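Local atomic coordinates of CurD (Moorea producens 3L, PDB entry 5KP7), a protein that probably works as an acyltransferase of the hydroxymethylglutaryl-CoA synthase family and binds 4'-phosphopantetheine. Residues M147-N150 with L151-Q155; P416-W419 with K420-G424; K293-P297 with A298-A302. The protein carries 3 engineered substitutions. All blocks are in the same frame, centred on the assembly; numbering follows the deposited sequence.

Contact 1: M147-N150 with L151-Q155; sequences MAIN and LILSQ
Met-147 to Leu-153 form a helix, with the N-H groups of Leu-151, Ile-152, Leu-153 and Ser-154 bonded in turn to the carbonyls of Met-147, Ala-148, Ile-149 and Asn-150. The straightest of these is Leu-153 N to Ile-149 O, at 2.9 Å with an N-H...O angle of 167°. The side chains of the same two residues lie alongside each other and point the same way. Methyl CG2 of Ile-149 meets CD1 of Leu-153 at 3.7 Å. This branch of Ile-149 stands opposite its own backbone N, and CG of Leu-153 rests 3.4 Å from Ile-149 O. Asn-150 makes a looser contact: its OD1 lies 4.0 Å from Leu-153 CD1. Ile-152 folds CG1 back to 3.5 Å from Ala-148 O.

Near the end of the helix the side chains turn back to the backbone. Ser-154 has chi1 at 73°, and its OG donates to Leu-151 O over 2.7 Å. The same OG is also hydrogen-bonded to OG1 of Thr-156. Gln-155 leaves helical geometry with a positive phi of 49°. Its NE2 bonds to Ile-152 O at 2.6 Å, in the carbonyl plane. That oxygen also accepts the N-H of Gln-155, so it is gripped twice by one residue.

This is the C-terminal end of helix 140-154, which packs on the large mixed sheet. Ala-148 touches strand 161-168, Met-147 and Leu-151 touch strand 98-104, and Ile-149 and Leu-153 touch strand 208-219.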
ATOM      1  N   MET A 147      14.282   1.854  10.612  1.00 21.20           N
ATOM      2  CA  MET A 147      14.885   2.701  11.689  1.00 21.64           C
ATOM      3  C   MET A 147      14.700   2.036  13.061  1.00 21.74           C
ATOM      4  O   MET A 147      15.616   2.028  13.887  1.00 22.02           O
ATOM      5  CB  MET A 147      14.264   4.115  11.674  1.00 21.77           C
ATOM      6  CG  MET A 147      14.603   4.957  10.440  1.00 22.35           C
ATOM      7  SD  MET A 147      16.301   4.990   9.854  1.00 24.36           S
ATOM      8  CE  MET A 147      16.248   3.777   8.541  1.00 24.54           C
ATOM      9  N   ALA A 148      13.527   1.434  13.269  1.00 21.43           N
ATOM     10  CA  ALA A 148      13.222   0.730  14.529  1.00 21.65           C
ATOM     11  C   ALA A 148      14.116  -0.505  14.698  1.00 22.32           C
ATOM     12  O   ALA A 148      14.649  -0.750  15.782  1.00 22.34           O
ATOM     13  CB  ALA A 148      11.739   0.379  14.607  1.00 21.60           C
ATOM     14  N   ILE A 149      14.260  -1.273  13.622  1.00 22.09           N
ATOM     15  CA  ILE A 149      15.167  -2.432  13.613  1.00 22.85           C
ATOM     16  C   ILE A 149      16.575  -1.977  14.038  1.00 23.22           C
ATOM     17  O   ILE A 149      17.244  -2.599  14.875  1.00 23.67           O
ATOM     18  CB  ILE A 149      15.192  -3.084  12.212  1.00 22.93           C
ATOM     19  CG1 ILE A 149      13.880  -3.838  11.979  1.00 22.68           C
ATOM     20  CG2 ILE A 149      16.407  -4.027  12.059  1.00 23.80           C
ATOM     21  CD1 ILE A 149      13.564  -4.133  10.522  1.00 22.73           C
ATOM     22  N   ASN A 150      17.031  -0.884  13.438  1.00 22.74           N
ATOM     23  CA  ASN A 150      18.378  -0.407  13.754  1.00 23.44           C
ATOM     24  C   ASN A 150      18.534   0.142  15.154  1.00 23.59           C
ATOM     25  O   ASN A 150      19.636   0.076  15.705  1.00 24.24           O
ATOM     26  CB  ASN A 150      18.890   0.576  12.711  1.00 23.34           C
ATOM     27  CG  ASN A 150      19.104  -0.083  11.361  1.00 23.81           C
ATOM     28  OD1 ASN A 150      19.040  -1.329  11.226  1.00 24.96           O
ATOM     29  ND2 ASN A 150      19.295   0.752  10.335  1.00 23.68           N
ATOM     30  N   LEU A 151      17.473   0.671  15.748  1.00 23.36           N
ATOM     31  CA  LEU A 151      17.530   1.007  17.188  1.00 23.95           C
ATOM     32  C   LEU A 151      17.870  -0.251  18.012  1.00 24.77           C
ATOM     33  O   LEU A 151      18.797  -0.246  18.833  1.00 25.20           O
ATOM     34  CB  LEU A 151      16.221   1.640  17.675  1.00 23.74           C
ATOM     35  CG  LEU A 151      16.123   1.833  19.197  1.00 24.44           C
ATOM     36  CD1 LEU A 151      17.141   2.868  19.681  1.00 24.79           C
ATOM     37  CD2 LEU A 151      14.699   2.246  19.583  1.00 24.57           C
ATOM     38  N   ILE A 152      17.141  -1.335  17.756  1.00 24.90           N
ATOM     39  CA  ILE A 152      17.346  -2.565  18.533  1.00 26.33           C
ATOM     40  C   ILE A 152      18.762  -3.106  18.262  1.00 26.87           C
ATOM     41  O   ILE A 152      19.497  -3.459  19.207  1.00 27.48           O
ATOM     42  CB  ILE A 152      16.318  -3.664  18.204  1.00 26.99           C
ATOM     43  CG1 ILE A 152      14.848  -3.187  18.288  1.00 27.44           C
ATOM     44  CG2 ILE A 152      16.617  -4.934  19.009  1.00 28.37           C
ATOM     45  CD1 ILE A 152      14.399  -2.193  19.312  1.00 27.34           C
ATOM     46  N   LEU A 153      19.156  -3.148  16.987  1.00 26.39           N
ATOM     47  CA  LEU A 153      20.469  -3.668  16.603  1.00 27.41           C
ATOM     48  C   LEU A 153      21.642  -2.837  17.113  1.00 28.07           C
ATOM     49  O   LEU A 153      22.731  -3.376  17.356  1.00 29.28           O
ATOM     50  CB  LEU A 153      20.578  -3.844  15.088  1.00 27.17           C
ATOM     51  CG  LEU A 153      19.698  -4.931  14.468  1.00 26.93           C
ATOM     52  CD1 LEU A 153      19.848  -4.902  12.948  1.00 26.87           C
ATOM     53  CD2 LEU A 153      20.037  -6.293  15.006  1.00 28.09           C
ATOM     54  N   SER A 154      21.431  -1.538  17.266  1.00 27.77           N
ATOM     55  CA  SER A 154      22.488  -0.651  17.769  1.00 28.58           C
ATOM     56  C   SER A 154      22.945  -1.024  19.179  1.00 30.47           C
ATOM     57  O   SER A 154      24.082  -0.675  19.569  1.00 31.27           O
ATOM     58  CB  SER A 154      22.044   0.803  17.782  1.00 27.58           C
ATOM     59  OG  SER A 154      21.104   1.065  18.838  1.00 26.68           O
ATOM     60  N   GLN A 155      22.055  -1.670  19.933  1.00 31.92           N
ATOM     61  CA  GLN A 155      22.212  -1.942  21.391  1.00 33.97           C
ATOM     62  C   GLN A 155      22.624  -0.718  22.230  1.00 33.11           C
ATOM     63  O   GLN A 155      23.279  -0.837  23.280  1.00 33.35           O
ATOM     64  CB  GLN A 155      23.054  -3.208  21.652  1.00 37.25           C
ATOM     65  CG  GLN A 155      22.255  -4.515  21.437  1.00 39.56           C
ATOM     66  CD  GLN A 155      20.930  -4.626  22.258  1.00 41.27           C
ATOM     67  OE1 GLN A 155      20.931  -5.188  23.349  1.00 43.73           O
ATOM     68  NE2 GLN A 155      19.793  -4.075  21.725  1.00 41.48           N
TER

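Contact 2: P416-W419 with K420-G424; sequences PGVW and KKIAG
Trp-419 O accepts two backbone N-H groups. Ala-423 N lies 2.8 Å from Trp-419 O, nearly in line with the carbonyl bond (C=O...N angle 178°). Ile-422 N adds a weak bond to Trp-419 O at 2.9 Å. Val-418 O likewise takes two weak bonds, from Lys-421 N at 3.1 Å and from Ile-422 N. Lys-420 N bonds to Pro-416 O at 3.1 Å with a fairly straight N-H.

Both three- and four-residue spacings occur in the short helix 416-422, which starts at Pro-416. Ala-423 is the first residue to leave helical angles, and Gly-424 follows with a positive phi. Gly-424 then bonds through its backbone to Val-443, the last residue of the chain.

The Trp-419 side chain leaves with CG opposite its backbone N (chi1 -168°). This swings the pyrrole part of the indole beside Ala-423, whose CB lies 3.7 Å from Trp-419 NE1. The indole is stacked with the ring of Tyr-412 and edge-to-face with that of Tyr-72. On the buried face, Val-418 and Ile-422 lie alongside each other, CG1 to CD1 at 4.0 Å, and both touch Tyr-72. Lys-421 bends at chi2, and its NZ forms a salt bridge with Asp-382.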
ATOM      1  N   PRO A 416     -26.288   8.255  11.559  1.00 35.54           N
ATOM      2  CA  PRO A 416     -26.647   7.520  12.788  1.00 36.93           C
ATOM      3  C   PRO A 416     -26.279   6.031  12.760  1.00 37.85           C
ATOM      4  O   PRO A 416     -25.773   5.501  13.757  1.00 38.09           O
ATOM      5  CB  PRO A 416     -28.149   7.767  12.907  1.00 38.34           C
ATOM      6  CG  PRO A 416     -28.305   9.127  12.325  1.00 37.43           C
ATOM      7  CD  PRO A 416     -27.378   9.153  11.136  1.00 36.39           C
ATOM      8  N   GLY A 417     -26.462   5.382  11.613  1.00 38.64           N
ATOM      9  CA  GLY A 417     -26.159   3.952  11.480  1.00 39.74           C
ATOM     10  C   GLY A 417     -24.697   3.592  11.568  1.00 38.90           C
ATOM     11  O   GLY A 417     -24.348   2.528  12.085  1.00 39.60           O
ATOM     12  N   VAL A 418     -23.840   4.477  11.059  1.00 37.43           N
ATOM     13  CA  VAL A 418     -22.399   4.302  11.166  1.00 36.71           C
ATOM     14  C   VAL A 418     -22.029   4.419  12.627  1.00 36.26           C
ATOM     15  O   VAL A 418     -21.236   3.629  13.111  1.00 36.57           O
ATOM     16  CB  VAL A 418     -21.592   5.329  10.338  1.00 35.30           C
ATOM     17  CG1 VAL A 418     -20.090   5.152  10.572  1.00 34.32           C
ATOM     18  CG2 VAL A 418     -21.916   5.212   8.856  1.00 36.15           C
ATOM     19  N   TRP A 419     -22.614   5.381  13.332  1.00 35.89           N
ATOM     20  CA  TRP A 419     -22.275   5.572  14.728  1.00 36.19           C
ATOM     21  C   TRP A 419     -22.612   4.348  15.576  1.00 39.24           C
ATOM     22  O   TRP A 419     -21.826   3.958  16.446  1.00 38.91           O
ATOM     23  CB  TRP A 419     -22.960   6.815  15.311  1.00 35.19           C
ATOM     24  CG  TRP A 419     -22.387   7.175  16.632  1.00 34.25           C
ATOM     25  CD1 TRP A 419     -22.949   6.979  17.849  1.00 35.19           C
ATOM     26  CD2 TRP A 419     -21.101   7.734  16.869  1.00 32.57           C
ATOM     27  NE1 TRP A 419     -22.125   7.432  18.834  1.00 34.06           N
ATOM     28  CE2 TRP A 419     -20.968   7.885  18.265  1.00 33.06           C
ATOM     29  CE3 TRP A 419     -20.054   8.146  16.035  1.00 31.37           C
ATOM     30  CZ2 TRP A 419     -19.838   8.432  18.850  1.00 31.83           C
ATOM     31  CZ3 TRP A 419     -18.926   8.685  16.614  1.00 30.38           C
ATOM     32  CH2 TRP A 419     -18.828   8.824  18.012  1.00 30.68           C
ATOM     33  N   LYS A 420     -23.763   3.740  15.297  1.00 42.41           N
ATOM     34  CA  LYS A 420     -24.199   2.546  16.031  1.00 46.11           C
ATOM     35  C   LYS A 420     -23.161   1.418  15.952  1.00 47.35           C
ATOM     36  O   LYS A 420     -23.011   0.670  16.911  1.00 49.98           O
ATOM     37  CB  LYS A 420     -25.588   2.083  15.563  1.00 48.03           C
ATOM     38  CG  LYS A 420     -26.329   1.268  16.599  1.00 50.96           C
ATOM     39  CD  LYS A 420     -27.744   0.963  16.152  1.00 53.38           C
ATOM     40  CE  LYS A 420     -28.400  -0.048  17.081  1.00 55.93           C
ATOM     41  NZ  LYS A 420     -29.625  -0.617  16.474  1.00 58.38           N
ATOM     42  N   LYS A 421     -22.433   1.323  14.836  1.00 47.74           N
ATOM     43  CA  LYS A 421     -21.336   0.358  14.671  1.00 48.51           C
ATOM     44  C   LYS A 421     -20.072   0.694  15.491  1.00 48.98           C
ATOM     45  O   LYS A 421     -19.358  -0.215  15.897  1.00 52.69           O
ATOM     46  CB  LYS A 421     -20.933   0.237  13.190  1.00 48.10           C
ATOM     47  CG  LYS A 421     -21.939  -0.478  12.298  1.00 49.89           C
ATOM     48  CD  LYS A 421     -21.830  -1.983  12.464  1.00 51.12           C
ATOM     49  CE  LYS A 421     -22.262  -2.724  11.219  1.00 52.45           C
ATOM     50  NZ  LYS A 421     -21.905  -4.148  11.374  1.00 53.92           N
ATOM     51  N   ILE A 422     -19.804   1.980  15.714  1.00 46.28           N
ATOM     52  CA  ILE A 422     -18.613   2.462  16.437  1.00 45.03           C
ATOM     53  C   ILE A 422     -18.837   2.505  17.957  1.00 44.89           C
ATOM     54  O   ILE A 422     -17.964   2.103  18.726  1.00 45.62           O
ATOM     55  CB  ILE A 422     -18.221   3.881  15.922  1.00 43.54           C
ATOM     56  CG1 ILE A 422     -17.878   3.817  14.435  1.00 43.46           C
ATOM     57  CG2 ILE A 422     -17.026   4.467  16.673  1.00 42.85           C
ATOM     58  CD1 ILE A 422     -17.656   5.178  13.803  1.00 41.96           C
ATOM     59  N   ALA A 423     -19.995   3.003  18.384  1.00 45.00           N
ATOM     60  CA  ALA A 423     -20.255   3.300  19.804  1.00 44.52           C
ATOM     61  C   ALA A 423     -20.191   2.046  20.654  1.00 44.82           C
ATOM     62  O   ALA A 423     -20.870   1.066  20.353  1.00 46.70           O
ATOM     63  CB  ALA A 423     -21.626   3.962  19.977  1.00 45.57           C
ATOM     64  N   GLY A 424     -19.429   2.098  21.739  1.00 42.83           N
ATOM     65  CA  GLY A 424     -19.330   0.978  22.677  1.00 43.36           C
ATOM     66  C   GLY A 424     -18.176   0.044  22.378  1.00 42.33           C
ATOM     67  O   GLY A 424     -17.975  -0.920  23.099  1.00 43.21           O
TER

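Contact 3: K293-P297 with A298-A302; sequences KRAKP and AEIEA
In Glu-299 the CG lies opposite the backbone N (chi1 -170°), and the chain stays extended beyond it, which brings OE1 of Glu-299 to the backbone N of Lys-296. In Ile-300 the CG1 sits beside the backbone N (chi1 -70°), which turns it to Ala-295. Lys-296 N bonds to Glu-299 OE1 at 3.3 Å. The N-H points almost straight at the oxygen, but it comes from above the carboxylate plane, 63° out of it. OE2 forms a salt bridge with Arg-265.

Lys-296 is the N-cap of helix 297-307 and Glu-299 is the third residue after it. The bond is therefore one half of a capping box. Ala-295 and Ile-300 flank it as a hydrophobic staple, with CB to CG1 at 3.5 Å, tighter than usual for carbons. Pro-297 opens the helix. The first helical bonds are Ile-300 N to Lys-296 O and Glu-301 N to Pro-297 O, both 3.0 Å. A negative carboxylate at this helix start would probably also suit the helix dipole.

With an alanine here instead of Glu-299, Lys-296 N would probably lose its side-chain acceptor and Arg-265 this salt-bridge mate. Ile-300 also packs on His-285, Arg-286 and Met-289 of helix 278-293, so the staple lies where the chain turns from that helix into the next.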
ATOM      1  N   LYS A 293      13.136 -16.433 -13.666  1.00 39.57           N
ATOM      2  CA  LYS A 293      12.969 -17.883 -13.695  1.00 40.96           C
ATOM      3  C   LYS A 293      12.608 -18.439 -15.083  1.00 42.37           C
ATOM      4  O   LYS A 293      12.570 -19.660 -15.248  1.00 43.00           O
ATOM      5  CB  LYS A 293      11.907 -18.272 -12.659  1.00 40.37           C
ATOM      6  CG  LYS A 293      12.245 -17.919 -11.212  1.00 40.43           C
ATOM      7  CD  LYS A 293      13.524 -18.534 -10.660  1.00 41.33           C
ATOM      8  CE  LYS A 293      13.481 -20.066 -10.680  1.00 42.86           C
ATOM      9  NZ  LYS A 293      14.734 -20.671 -10.154  1.00 43.81           N
ATOM     10  N   ARG A 294      12.372 -17.568 -16.071  1.00 43.84           N
ATOM     11  CA  ARG A 294      11.901 -17.976 -17.413  1.00 45.58           C
ATOM     12  C   ARG A 294      10.675 -18.878 -17.363  1.00 43.94           C
ATOM     13  O   ARG A 294      10.531 -19.830 -18.164  1.00 43.53           O
ATOM     14  CB  ARG A 294      13.029 -18.664 -18.181  1.00 49.65           C
ATOM     15  CG  ARG A 294      14.280 -17.819 -18.256  1.00 53.44           C
ATOM     16  CD  ARG A 294      15.484 -18.674 -18.586  1.00 58.88           C
ATOM     17  NE  ARG A 294      16.470 -17.873 -19.303  1.00 63.73           N
ATOM     18  CZ  ARG A 294      16.429 -17.586 -20.609  1.00 68.18           C
ATOM     19  NH1 ARG A 294      15.441 -18.038 -21.398  1.00 70.11           N
ATOM     20  NH2 ARG A 294      17.394 -16.836 -21.138  1.00 70.22           N
ATOM     21  N   ALA A 295       9.780 -18.579 -16.421  1.00 41.27           N
ATOM     22  CA  ALA A 295       8.634 -19.439 -16.156  1.00 40.88           C
ATOM     23  C   ALA A 295       7.578 -19.246 -17.231  1.00 40.73           C
ATOM     24  O   ALA A 295       7.454 -18.155 -17.796  1.00 39.81           O
ATOM     25  CB  ALA A 295       8.053 -19.127 -14.788  1.00 40.25           C
ATOM     26  N   LYS A 296       6.820 -20.309 -17.493  1.00 41.55           N
ATOM     27  CA  LYS A 296       5.739 -20.295 -18.484  1.00 42.56           C
ATOM     28  C   LYS A 296       4.465 -19.716 -17.844  1.00 40.56           C
ATOM     29  O   LYS A 296       4.372 -19.690 -16.622  1.00 37.95           O
ATOM     30  CB  LYS A 296       5.474 -21.705 -18.974  1.00 45.60           C
ATOM     31  CG  LYS A 296       6.643 -22.318 -19.739  1.00 49.00           C
ATOM     32  CD  LYS A 296       6.463 -23.815 -19.967  1.00 52.04           C
ATOM     33  CE  LYS A 296       5.181 -24.150 -20.730  1.00 53.60           C
ATOM     34  NZ  LYS A 296       5.138 -25.583 -21.141  1.00 55.74           N
ATOM     35  N   PRO A 297       3.494 -19.247 -18.665  1.00 39.59           N
ATOM     36  CA  PRO A 297       2.326 -18.531 -18.096  1.00 37.85           C
ATOM     37  C   PRO A 297       1.517 -19.345 -17.064  1.00 36.02           C
ATOM     38  O   PRO A 297       1.185 -18.804 -16.011  1.00 34.48           O
ATOM     39  CB  PRO A 297       1.463 -18.214 -19.333  1.00 39.09           C
ATOM     40  CG  PRO A 297       2.451 -18.166 -20.466  1.00 40.15           C
ATOM     41  CD  PRO A 297       3.461 -19.238 -20.146  1.00 40.61           C
ATOM     42  N   ALA A 298       1.232 -20.623 -17.329  1.00 35.46           N
ATOM     43  CA  ALA A 298       0.459 -21.430 -16.346  1.00 34.85           C
ATOM     44  C   ALA A 298       1.198 -21.590 -14.998  1.00 33.93           C
ATOM     45  O   ALA A 298       0.613 -21.421 -13.934  1.00 32.35           O
ATOM     46  CB  ALA A 298       0.061 -22.775 -16.923  1.00 35.76           C
ATOM     47  N   GLU A 299       2.489 -21.868 -15.076  1.00 34.27           N
ATOM     48  CA  GLU A 299       3.383 -21.999 -13.934  1.00 34.86           C
ATOM     49  C   GLU A 299       3.389 -20.688 -13.107  1.00 32.15           C
ATOM     50  O   GLU A 299       3.293 -20.712 -11.869  1.00 30.52           O
ATOM     51  CB  GLU A 299       4.757 -22.255 -14.504  1.00 38.74           C
ATOM     52  CG  GLU A 299       5.897 -22.657 -13.601  1.00 42.39           C
ATOM     53  CD  GLU A 299       7.200 -22.880 -14.428  1.00 46.41           C
ATOM     54  OE1 GLU A 299       7.164 -23.047 -15.697  1.00 48.05           O
ATOM     55  OE2 GLU A 299       8.294 -22.843 -13.810  1.00 51.77           O
ATOM     56  N   ILE A 300       3.448 -19.565 -13.810  1.00 30.85           N
ATOM     57  CA  ILE A 300       3.448 -18.252 -13.134  1.00 29.58           C
ATOM     58  C   ILE A 300       2.134 -18.050 -12.408  1.00 28.74           C
ATOM     59  O   ILE A 300       2.131 -17.579 -11.252  1.00 27.62           O
ATOM     60  CB  ILE A 300       3.722 -17.092 -14.122  1.00 29.89           C
ATOM     61  CG1 ILE A 300       5.192 -17.189 -14.578  1.00 30.55           C
ATOM     62  CG2 ILE A 300       3.380 -15.742 -13.513  1.00 29.28           C
ATOM     63  CD1 ILE A 300       5.607 -16.149 -15.608  1.00 31.09           C
ATOM     64  N   GLU A 301       1.020 -18.387 -13.064  1.00 28.68           N
ATOM     65  CA  GLU A 301      -0.292 -18.191 -12.440  1.00 28.40           C
ATOM     66  C   GLU A 301      -0.463 -19.081 -11.203  1.00 28.23           C
ATOM     67  O   GLU A 301      -1.025 -18.631 -10.193  1.00 27.53           O
ATOM     68  CB  GLU A 301      -1.436 -18.367 -13.459  1.00 29.49           C
ATOM     69  CG  GLU A 301      -2.851 -18.365 -12.855  1.00 29.78           C
ATOM     70  CD  GLU A 301      -3.230 -17.139 -12.047  1.00 29.84           C
ATOM     71  OE1 GLU A 301      -2.535 -16.091 -12.109  1.00 29.95           O
ATOM     72  OE2 GLU A 301      -4.241 -17.231 -11.280  1.00 29.60           O
ATOM     73  N   ALA A 302      -0.001 -20.334 -11.277  1.00 28.12           N
ATOM     74  CA  ALA A 302      -0.046 -21.212 -10.096  1.00 28.22           C
ATOM     75  C   ALA A 302       0.801 -20.639  -8.958  1.00 27.89           C
ATOM     76  O   ALA A 302       0.392 -20.662  -7.801  1.00 27.56           O
ATOM     77  CB  ALA A 302       0.421 -22.620 -10.442  1.00 28.90           C
TER

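In the fold
All three contacts are local and partly buried, and each lies at a helix end. None touches another, and their centres are 39 to 47 Å apart. Contact 1 finishes a helix, and contact 2 takes in a whole short one and its exit, on the opposite side of the chain's centre. Contact 3 starts a helix. Their centres lie about 21, 24 and 29 Å from the chain's centre, contact 3 farthest out. Contact 1 lies against the large sheet, its last turn closed by serine and glutamine side chains. Contact 2 packs on aromatic rings near the chain end. Contact 3 joins two successive helices and has a glutamate carboxylate at its helix start. All lie away from the phosphopantetheine pocket.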